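Local coordinates for protein beta-galactosidase/beta-glucuronidase (Faecalibacterium prausnitzii L2-6, PDB 6MVF) that probably hydrolyses beta-glucuronides as a member of glycoside hydrolase family 2, and binds flavin mononucleotide, at residues A[238-243]-A[252-257]; A[356-361]-A[379-384]; A[437-442]-A[474-479]. All blocks are in the same frame, centred on the assembly; numbering follows the deposited sequence.

Contact 1 (A[238-243]-A[252-257]); sequences IYVPDA and NLYTVV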
loop_
_atom_site.group_PDB
_atom_site.type_symbol
_atom_site.label_atom_id
_atom_site.label_comp_id
_atom_site.label_asym_id
_atom_site.label_seq_id
_atom_site.Cartn_x
_atom_site.Cartn_y
_atom_site.Cartn_z
ATOM N N ILE A 238 4.195 24.924 27.397
ATOM C CA ILE A 238 3.342 23.776 27.681
ATOM C C ILE A 238 4.180 22.678 28.316
ATOM O O ILE A 238 5.298 22.405 27.871
ATOM C CB ILE A 238 2.652 23.252 26.411
ATOM C CG1 ILE A 238 2.164 24.423 25.543
ATOM C CG2 ILE A 238 1.537 22.285 26.787
ATOM C CD1 ILE A 238 1.049 24.048 24.612
ATOM N N TYR A 239 3.637 22.044 29.345
ATOM C CA TYR A 239 4.342 21.043 30.128
ATOM C C TYR A 239 3.781 19.657 29.838
ATOM O O TYR A 239 2.569 19.444 29.904
ATOM C CB TYR A 239 4.218 21.354 31.616
ATOM C CG TYR A 239 4.835 20.296 32.495
ATOM C CD1 TYR A 239 6.194 20.334 32.816
ATOM C CD2 TYR A 239 4.066 19.254 33.006
ATOM C CE1 TYR A 239 6.767 19.368 33.617
ATOM C CE2 TYR A 239 4.631 18.276 33.810
ATOM C CZ TYR A 239 5.982 18.338 34.114
ATOM O OH TYR A 239 6.541 17.367 34.917
ATOM N N VAL A 240 4.660 18.716 29.539
ATOM C CA VAL A 240 4.306 17.315 29.327
ATOM C C VAL A 240 4.901 16.512 30.478
ATOM O O VAL A 240 6.127 16.522 30.664
ATOM C CB VAL A 240 4.819 16.798 27.970
ATOM C CG1 VAL A 240 4.631 15.286 27.856
ATOM C CG2 VAL A 240 4.132 17.518 26.819
ATOM N N PRO A 241 4.100 15.815 31.273
ATOM C CA PRO A 241 4.668 14.940 32.301
ATOM C C PRO A 241 5.245 13.673 31.686
ATOM O O PRO A 241 4.885 13.263 30.581
ATOM C CB PRO A 241 3.472 14.625 33.200
ATOM C CG PRO A 241 2.305 14.746 32.303
ATOM C CD PRO A 241 2.626 15.792 31.272
ATOM N N ASP A 242 6.188 13.076 32.414
ATOM C CA ASP A 242 6.771 11.786 32.045
ATOM C C ASP A 242 7.278 11.788 30.602
ATOM O O ASP A 242 6.926 10.933 29.789
ATOM C CB ASP A 242 5.757 10.665 32.259
ATOM C CG ASP A 242 5.269 10.586 33.697
ATOM O OD1 ASP A 242 6.127 10.618 34.621
ATOM O OD2 ASP A 242 4.026 10.506 33.899
ATOM N N ALA A 243 8.103 12.776 30.281
ATOM C CA ALA A 243 8.536 12.963 28.905
ATOM C C ALA A 243 9.434 11.819 28.451
ATOM O O ALA A 243 10.291 11.346 29.196
ATOM C CB ALA A 243 9.275 14.288 28.778
ATOM N N ASN A 252 12.822 9.439 20.308
ATOM C CA ASN A 252 11.400 9.654 20.588
ATOM C C ASN A 252 10.958 11.044 20.144
ATOM O O ASN A 252 11.614 12.047 20.443
ATOM C CB ASN A 252 11.109 9.474 22.075
ATOM C CG ASN A 252 11.360 8.050 22.556
ATOM O OD1 ASN A 252 10.723 7.102 22.094
ATOM N ND2 ASN A 252 12.282 7.900 23.498
ATOM N N LEU A 253 9.842 11.113 19.431
ATOM C CA LEU A 253 9.376 12.374 18.876
ATOM C C LEU A 253 7.984 12.710 19.400
ATOM O O LEU A 253 7.120 11.834 19.520
ATOM C CB LEU A 253 9.367 12.332 17.342
ATOM C CG LEU A 253 10.745 12.230 16.715
ATOM C CD1 LEU A 253 10.666 11.967 15.224
ATOM C CD2 LEU A 253 11.503 13.506 16.978
ATOM N N TYR A 254 7.783 13.982 19.722
ATOM C CA TYR A 254 6.461 14.555 19.921
ATOM C C TYR A 254 6.077 15.383 18.698
ATOM O O TYR A 254 6.920 15.775 17.886
ATOM C CB TYR A 254 6.424 15.417 21.189
ATOM C CG TYR A 254 6.619 14.596 22.449
ATOM C CD1 TYR A 254 7.887 14.164 22.847
ATOM C CD2 TYR A 254 5.533 14.240 23.233
ATOM C CE1 TYR A 254 8.047 13.403 23.992
ATOM C CE2 TYR A 254 5.689 13.502 24.368
ATOM C CZ TYR A 254 6.935 13.081 24.745
ATOM O OH TYR A 254 7.052 12.330 25.886
ATOM N N THR A 255 4.780 15.643 18.571
ATOM C CA THR A 255 4.246 16.458 17.487
ATOM C C THR A 255 3.522 17.648 18.095
ATOM O O THR A 255 2.533 17.476 18.815
ATOM C CB THR A 255 3.300 15.646 16.591
ATOM O OG1 THR A 255 4.012 14.538 16.028
ATOM C CG2 THR A 255 2.757 16.513 15.472
ATOM N N VAL A 256 4.004 18.846 17.804
ATOM C CA VAL A 256 3.304 20.064 18.188
ATOM C C VAL A 256 2.431 20.488 17.016
ATOM O O VAL A 256 2.918 20.657 15.898
ATOM C CB VAL A 256 4.286 21.172 18.593
ATOM C CG1 VAL A 256 3.533 22.421 19.026
ATOM C CG2 VAL A 256 5.199 20.678 19.718
ATOM N N VAL A 257 1.133 20.622 17.263
ATOM C CA VAL A 257 0.162 21.032 16.263
ATOM C C VAL A 257 -0.353 22.405 16.660
ATOM O O VAL A 257 -0.605 22.654 17.845
ATOM C CB VAL A 257 -0.986 20.008 16.173
ATOM C CG1 VAL A 257 -2.055 20.476 15.178
ATOM C CG2 VAL A 257 -0.426 18.617 15.808
#
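The immunoglobulin-like beta-sandwich of the family 2 glycoside hydrolases contains this contact, in which Tyr254 meets Val240 of the facing sheet and Ala243 in the loop that follows it. Strand 236-240 pairs with strand 195-204, whereas strand 254-262 belongs to the facing sheet with strands 211-217 and 265-274. Only eight residues separate the two segments, so the chain passes from one sheet to the other around this end of the sandwich. Val240 and Tyr254 reach into the interlayer from opposite directions. Methyl CG1 of Val240 lies 4.1 Å from CE2 of Tyr254 and approaches the ring obliquely. It is brought there by a first torsion that sets CG1 anti to the backbone N (chi1 171°). A branched valine suits this position, since its side chain also packs on Phe197, Ile216 and Ala225. Tyrosine suits the other because its ring reaches across towards the facing strand and carries a polar end to the connecting loop, where OH is hydrogen-bonded to Glu244 N. On the outer side, the loop at Asp242 faces another molecule: its carboxylate forms a salt bridge with Lys646 of the second subunit. Alanine, with a single methyl, lets the backbone come close to the phenol: Ala243 CA sits 3.4 Å from Tyr254 OH, with the Ala243 methyl CB 4.1 Å from that same oxygen.

Contact 2 (A[356-361]-A[379-384]); sequences AEIPFI and KELIIQ. With FMN (flavin mononucleotide), chain G.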
loop_
_atom_site.group_PDB
_atom_site.type_symbol
_atom_site.label_atom_id
_atom_site.label_comp_id
_atom_site.label_asym_id
_atom_site.label_seq_id
_atom_site.Cartn_x
_atom_site.Cartn_y
_atom_site.Cartn_z
ATOM N N ALA A 356 24.823 21.041 11.174
ATOM C CA ALA A 356 24.342 21.745 9.991
ATOM C C ALA A 356 25.151 23.022 9.777
ATOM O O ALA A 356 25.530 23.691 10.745
ATOM C CB ALA A 356 22.852 22.082 10.113
ATOM N N GLU A 357 25.407 23.366 8.507
ATOM C CA GLU A 357 26.261 24.510 8.205
ATOM C C GLU A 357 25.817 25.213 6.923
ATOM O O GLU A 357 25.020 24.694 6.133
ATOM C CB GLU A 357 27.731 24.088 8.099
ATOM C CG GLU A 357 28.057 23.277 6.887
ATOM C CD GLU A 357 29.537 22.892 6.815
ATOM O OE1 GLU A 357 30.203 22.840 7.870
ATOM O OE2 GLU A 357 30.048 22.648 5.699
ATOM N N ILE A 358 26.352 26.420 6.737
ATOM C CA ILE A 358 26.145 27.239 5.543
ATOM C C ILE A 358 27.372 27.080 4.651
ATOM O O ILE A 358 28.436 26.693 5.152
ATOM C CB ILE A 358 25.914 28.714 5.908
ATOM C CG1 ILE A 358 27.107 29.242 6.717
ATOM C CG2 ILE A 358 24.602 28.896 6.656
ATOM C CD1 ILE A 358 26.943 30.639 7.197
ATOM N N PRO A 359 27.278 27.360 3.329
ATOM C CA PRO A 359 28.449 27.200 2.443
ATOM C C PRO A 359 29.405 28.388 2.444
ATOM O O PRO A 359 29.866 28.817 1.390
ATOM C CB PRO A 359 27.814 27.010 1.059
ATOM C CG PRO A 359 26.546 27.783 1.150
ATOM C CD PRO A 359 26.058 27.679 2.575
ATOM N N PHE A 360 29.704 28.930 3.621
ATOM C CA PHE A 360 30.755 29.936 3.806
ATOM C C PHE A 360 32.104 29.211 3.780
ATOM O O PHE A 360 32.672 28.834 4.810
ATOM C CB PHE A 360 30.501 30.675 5.114
ATOM C CG PHE A 360 31.367 31.874 5.327
ATOM C CD1 PHE A 360 32.046 32.459 4.265
ATOM C CD2 PHE A 360 31.515 32.409 6.615
ATOM C CE1 PHE A 360 32.849 33.570 4.477
ATOM C CE2 PHE A 360 32.318 33.512 6.842
ATOM C CZ PHE A 360 32.986 34.097 5.778
ATOM N N ILE A 361 32.624 28.987 2.573
ATOM C CA ILE A 361 33.654 27.977 2.362
ATOM C C ILE A 361 34.867 28.554 1.631
ATOM O O ILE A 361 34.729 29.302 0.655
ATOM C CB ILE A 361 33.074 26.767 1.596
ATOM C CG1 ILE A 361 34.104 25.643 1.458
ATOM C CG2 ILE A 361 32.533 27.184 0.248
ATOM C CD1 ILE A 361 33.470 24.252 1.422
ATOM N N LYS A 379 20.632 32.942 8.602
ATOM C CA LYS A 379 19.303 33.251 9.172
ATOM C C LYS A 379 18.281 32.257 8.616
ATOM O O LYS A 379 17.433 31.843 9.343
ATOM C CB LYS A 379 18.947 34.714 8.919
ATOM C CG LYS A 379 17.982 35.303 9.922
ATOM C CD LYS A 379 17.789 36.786 9.845
ATOM C CE LYS A 379 16.579 37.238 10.620
ATOM N NZ LYS A 379 16.366 38.695 10.547
ATOM N N GLU A 380 18.386 31.909 7.348
ATOM C CA GLU A 380 17.473 30.929 6.772
ATOM C C GLU A 380 17.767 29.532 7.296
ATOM O O GLU A 380 16.845 28.740 7.509
ATOM C CB GLU A 380 17.559 30.947 5.242
ATOM C CG GLU A 380 17.068 32.226 4.609
ATOM C CD GLU A 380 17.284 32.241 3.105
ATOM O OE1 GLU A 380 18.343 31.759 2.639
ATOM O OE2 GLU A 380 16.390 32.728 2.383
ATOM N N LEU A 381 19.042 29.199 7.488
ATOM C CA LEU A 381 19.374 27.864 7.971
ATOM C C LEU A 381 18.813 27.634 9.367
ATOM O O LEU A 381 18.296 26.555 9.667
ATOM C CB LEU A 381 20.887 27.659 7.964
ATOM C CG LEU A 381 21.386 26.364 8.602
ATOM C CD1 LEU A 381 20.868 25.143 7.820
ATOM C CD2 LEU A 381 22.918 26.367 8.722
ATOM N N ILE A 382 18.892 28.639 10.230
ATOM C CA ILE A 382 18.432 28.456 11.597
ATOM C C ILE A 382 16.917 28.479 11.670
ATOM O O ILE A 382 16.314 27.682 12.387
ATOM C CB ILE A 382 19.065 29.525 12.498
ATOM C CG1 ILE A 382 20.570 29.267 12.599
ATOM C CG2 ILE A 382 18.371 29.573 13.869
ATOM C CD1 ILE A 382 21.304 30.283 13.413
ATOM N N ILE A 383 16.273 29.382 10.930
ATOM C CA ILE A 383 14.833 29.553 11.068
ATOM C C ILE A 383 14.086 28.393 10.428
ATOM O O ILE A 383 13.064 27.938 10.945
ATOM C CB ILE A 383 14.413 30.917 10.488
ATOM C CG1 ILE A 383 14.621 31.980 11.556
ATOM C CG2 ILE A 383 12.940 30.923 10.032
ATOM C CD1 ILE A 383 15.089 33.271 11.004
ATOM N N GLN A 384 14.591 27.880 9.312
ATOM C CA GLN A 384 13.916 26.772 8.651
ATOM C C GLN A 384 14.163 25.446 9.349
ATOM O O GLN A 384 13.337 24.537 9.233
ATOM C CB GLN A 384 14.346 26.698 7.185
ATOM C CG GLN A 384 13.957 27.944 6.433
ATOM C CD GLN A 384 14.456 27.992 5.006
ATOM O OE1 GLN A 384 15.012 27.024 4.473
ATOM N NE2 GLN A 384 14.236 29.131 4.364
HETATM N N1 FMN G . 8.967 36.341 12.866
HETATM C C2 FMN G . 7.945 36.253 12.010
HETATM O O2 FMN G . 7.262 37.239 11.727
HETATM N N3 FMN G . 7.615 35.133 11.406
HETATM C C4 FMN G . 8.239 34.014 11.603
HETATM O O4 FMN G . 7.926 32.979 11.038
HETATM C C4A FMN G . 9.330 34.028 12.516
HETATM N N5 FMN G . 9.969 32.908 12.704
HETATM C C5A FMN G . 10.990 32.847 13.534
HETATM C C6 FMN G . 11.634 31.650 13.712
HETATM C C7 FMN G . 12.677 31.561 14.563
HETATM C C7M FMN G . 13.367 30.267 14.746
HETATM C C8 FMN G . 13.128 32.753 15.271
HETATM C C8M FMN G . 14.290 32.669 16.195
HETATM C C9 FMN G . 12.476 33.953 15.089
HETATM C C9A FMN G . 11.410 34.047 14.247
HETATM N N10 FMN G . 10.771 35.259 14.038
HETATM C C10 FMN G . 9.690 35.274 13.159
HETATM C "C1'" FMN G . 11.243 36.390 14.824
HETATM C "C2'" FMN G . 11.885 37.610 14.207
HETATM O "O2'" FMN G . 13.234 37.223 14.149
HETATM C "C3'" FMN G . 11.847 38.824 15.109
HETATM O "O3'" FMN G . 10.842 38.655 16.085
HETATM C "C4'" FMN G . 11.501 40.119 14.410
HETATM O "O4'" FMN G . 10.439 39.816 13.518
HETATM C "C5'" FMN G . 12.675 40.785 13.690
HETATM O "O5'" FMN G . 12.691 40.459 12.311
HETATM P P FMN G . 13.937 40.694 11.361
HETATM O O1P FMN G . 13.283 40.960 10.064
HETATM O O2P FMN G . 14.681 41.845 11.971
HETATM O O3P FMN G . 14.796 39.475 11.346
#
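Leu381 is the residue of helix 368-385 that touches the end of strand 353-357 and Ile358 just beyond it. Its CD2 methyl does most of the work, lying 3.7 Å from Ile358 CG2 and 3.6 Å from the carbonyl carbon of Glu357. The other methyl, CD1, is turned to Ala356 and stands 4.3 Å from its CB. Leu381 reaches the strand because CG lies anti to the backbone N (chi1 173°), which extends the fork off the helix. Alanine keeps the strand side shallow, while Ile358 crosses the leucine at a slant and also rests on Glu377 and Met378. Trp394, on the next strand, borders both Ala356 and Leu381, completing the apolar layer of a beta-alpha-beta crossover in the TIM barrel. Glu357 contributes backbone here; its side chain starts away from the helix, and OE1 forms a salt bridge with Arg333 and OE2 a hydrogen bond with His336.

Another face of the helix meets the flavin. Ile383 CG1 packs 3.6 Å from C7 of FMN, on the benzenoid ring, an apolar surface that suits isoleucine. Lys379, with its chain extended, carries NZ to the phosphate; the modelled separation of 1.9 Å between Lys379 NZ and FMN O3P, treated as a covalent link, is too short for an ordinary ion pair and is doubtful at this resolution. Tyr177 OH and Asp174 OD2 also hydrogen-bond to the cofactor. The chemistry thus divides by face: packing of aliphatic groups, with no hydrogen bond across the segments, holds the helix against the strand, and a probably electrostatic attraction between ammonium and phosphate joins that same helix to FMN.

Contact 3 (A[437-442]-A[474-479]); sequences TPTSGP and HAENPD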
loop_
_atom_site.group_PDB
_atom_site.type_symbol
_atom_site.label_atom_id
_atom_site.label_comp_id
_atom_site.label_asym_id
_atom_site.label_seq_id
_atom_site.Cartn_x
_atom_site.Cartn_y
_atom_site.Cartn_z
ATOM N N THR A 437 45.659 25.594 9.600
ATOM C CA THR A 437 45.218 26.712 10.429
ATOM C C THR A 437 46.121 26.848 11.649
ATOM O O THR A 437 46.313 25.864 12.385
ATOM C CB THR A 437 43.767 26.517 10.882
ATOM O OG1 THR A 437 42.896 26.592 9.748
ATOM C CG2 THR A 437 43.362 27.589 11.906
ATOM N N PRO A 438 46.692 28.030 11.898
ATOM C CA PRO A 438 47.546 28.206 13.084
ATOM C C PRO A 438 46.807 27.789 14.351
ATOM O O PRO A 438 45.646 28.143 14.554
ATOM C CB PRO A 438 47.867 29.710 13.078
ATOM C CG PRO A 438 47.552 30.200 11.699
ATOM C CD PRO A 438 46.499 29.279 11.134
ATOM N N THR A 439 47.482 27.014 15.209
ATOM C CA THR A 439 46.835 26.500 16.420
ATOM C C THR A 439 46.610 27.572 17.485
ATOM O O THR A 439 46.000 27.274 18.515
ATOM C CB THR A 439 47.639 25.329 17.016
ATOM O OG1 THR A 439 49.026 25.680 17.129
ATOM C CG2 THR A 439 47.487 24.071 16.147
ATOM N N SER A 440 47.113 28.786 17.279
ATOM C CA SER A 440 46.689 29.985 17.987
ATOM C C SER A 440 46.175 30.990 16.968
ATOM O O SER A 440 46.264 30.784 15.753
ATOM C CB SER A 440 47.830 30.606 18.804
ATOM O OG SER A 440 48.045 29.874 19.997
ATOM N N GLY A 441 45.643 32.099 17.456
ATOM C CA GLY A 441 45.192 33.124 16.556
ATOM C C GLY A 441 43.710 33.386 16.676
ATOM O O GLY A 441 42.983 32.740 17.444
ATOM N N PRO A 442 43.233 34.361 15.903
ATOM C CA PRO A 442 41.858 34.833 16.068
ATOM C C PRO A 442 40.796 33.887 15.525
ATOM O O PRO A 442 39.608 34.199 15.666
ATOM C CB PRO A 442 41.867 36.150 15.292
ATOM C CG PRO A 442 42.859 35.891 14.198
ATOM C CD PRO A 442 43.949 35.092 14.840
ATOM N N HIS A 474 45.430 19.160 22.140
ATOM C CA HIS A 474 44.632 19.048 23.356
ATOM C C HIS A 474 45.427 19.509 24.570
ATOM O O HIS A 474 44.889 20.182 25.455
ATOM C CB HIS A 474 44.146 17.600 23.524
ATOM C CG HIS A 474 43.249 17.381 24.715
ATOM N ND1 HIS A 474 42.153 18.176 24.989
ATOM C CD2 HIS A 474 43.280 16.439 25.693
ATOM C CE1 HIS A 474 41.554 17.739 26.083
ATOM N NE2 HIS A 474 42.220 16.689 26.534
ATOM N N ALA A 475 46.719 19.168 24.619
ATOM C CA ALA A 475 47.539 19.535 25.771
ATOM C C ALA A 475 47.822 21.027 25.788
ATOM O O ALA A 475 47.813 21.647 26.856
ATOM C CB ALA A 475 48.841 18.736 25.780
ATOM N N GLU A 476 48.030 21.627 24.615
ATOM C CA GLU A 476 48.289 23.060 24.516
ATOM C C GLU A 476 47.036 23.918 24.598
ATOM O O GLU A 476 47.153 25.138 24.774
ATOM C CB GLU A 476 48.994 23.389 23.205
ATOM C CG GLU A 476 50.447 22.965 23.167
ATOM C CD GLU A 476 51.049 23.142 21.789
ATOM O OE1 GLU A 476 52.186 22.659 21.571
ATOM O OE2 GLU A 476 50.373 23.758 20.923
ATOM N N ASN A 477 45.848 23.333 24.432
ATOM C CA ASN A 477 44.594 24.091 24.476
ATOM C C ASN A 477 43.560 23.338 25.302
ATOM O O ASN A 477 42.486 22.995 24.807
ATOM C CB ASN A 477 44.063 24.355 23.069
ATOM C CG ASN A 477 45.076 25.009 22.173
ATOM O OD1 ASN A 477 45.229 26.229 22.188
ATOM N ND2 ASN A 477 45.751 24.205 21.349
ATOM N N PRO A 478 43.837 23.097 26.587
ATOM C CA PRO A 478 42.896 22.313 27.407
ATOM C C PRO A 478 41.546 22.989 27.640
ATOM O O PRO A 478 40.710 22.422 28.355
ATOM C CB PRO A 478 43.656 22.148 28.728
ATOM C CG PRO A 478 44.469 23.397 28.817
ATOM C CD PRO A 478 44.919 23.676 27.403
ATOM N N ASP A 479 41.313 24.179 27.082
ATOM C CA ASP A 479 40.040 24.882 27.195
ATOM C C ASP A 479 39.203 24.787 25.924
ATOM O O ASP A 479 38.065 25.275 25.906
ATOM C CB ASP A 479 40.277 26.361 27.554
ATOM C CG ASP A 479 41.032 27.142 26.451
ATOM O OD1 ASP A 479 41.971 26.591 25.816
ATOM O OD2 ASP A 479 40.687 28.333 26.241
#
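The side-chain oxygen OD1 of Asn477, which approaches Thr439 across the contact, is hydrogen-bonded to Arg445 NH2. The nearest atom of the loop 437-442 is the carbonyl O of Thr439, 3.9 Å from OD1; a carbonyl and an amide oxygen are both acceptors, so no bond forms between them and the two segments meet here by proximity alone. The other half of the amide turns back along its own chain, where Asn477 ND2 hydrogen-bonds to Phe473 O. Asn477 is the first residue to leave helical geometry after helix 466-476, and with chi1 at -54° its CG lies beside the backbone N and anti to the carbonyl carbon, which swings the amide back so that ND2 reaches that oxygen. Asparagine suits the place because its two-ended amide can satisfy a carbonyl near the end of the helix and at the same time receive the arginine. The same Arg445 forms a salt bridge through NE with Asp479 OD2, so one guanidinium group ties both residues that flank Pro478.

The CB of Thr439 is directed towards the helix end, and the side chain packs on Trp469 and Phe473; a mixed methyl and hydroxyl group suits a partly exposed site beside two aromatic side chains. Its OG1 is 4.5 Å from Glu476 OE2, too far for a bond. The arrangement is the end of a helix, where Asn477 is followed by proline, set beside the loop that follows barrel strand 428-433 and leads to strand 450-453 in the TIM barrel.

In the fold
Contact 2 is the buried member of the three, about 12 Å between its centre and that of the chain, and joins strand to helix within the TIM barrel. Contact 3 lies in the same barrel but near the surface, some 26 Å from contact 2 between centres, and brings a loop beside the end of a helix. Contact 1 belongs to the beta-sandwich and is partly buried, with its loop turned to a second subunit. The chemistry follows the setting: aliphatic methyls in contact 2, an aromatic ring with a polar tip in contact 1, and mainly polar groups held by outside partners in contact 3. None shares a secondary-structure element with another.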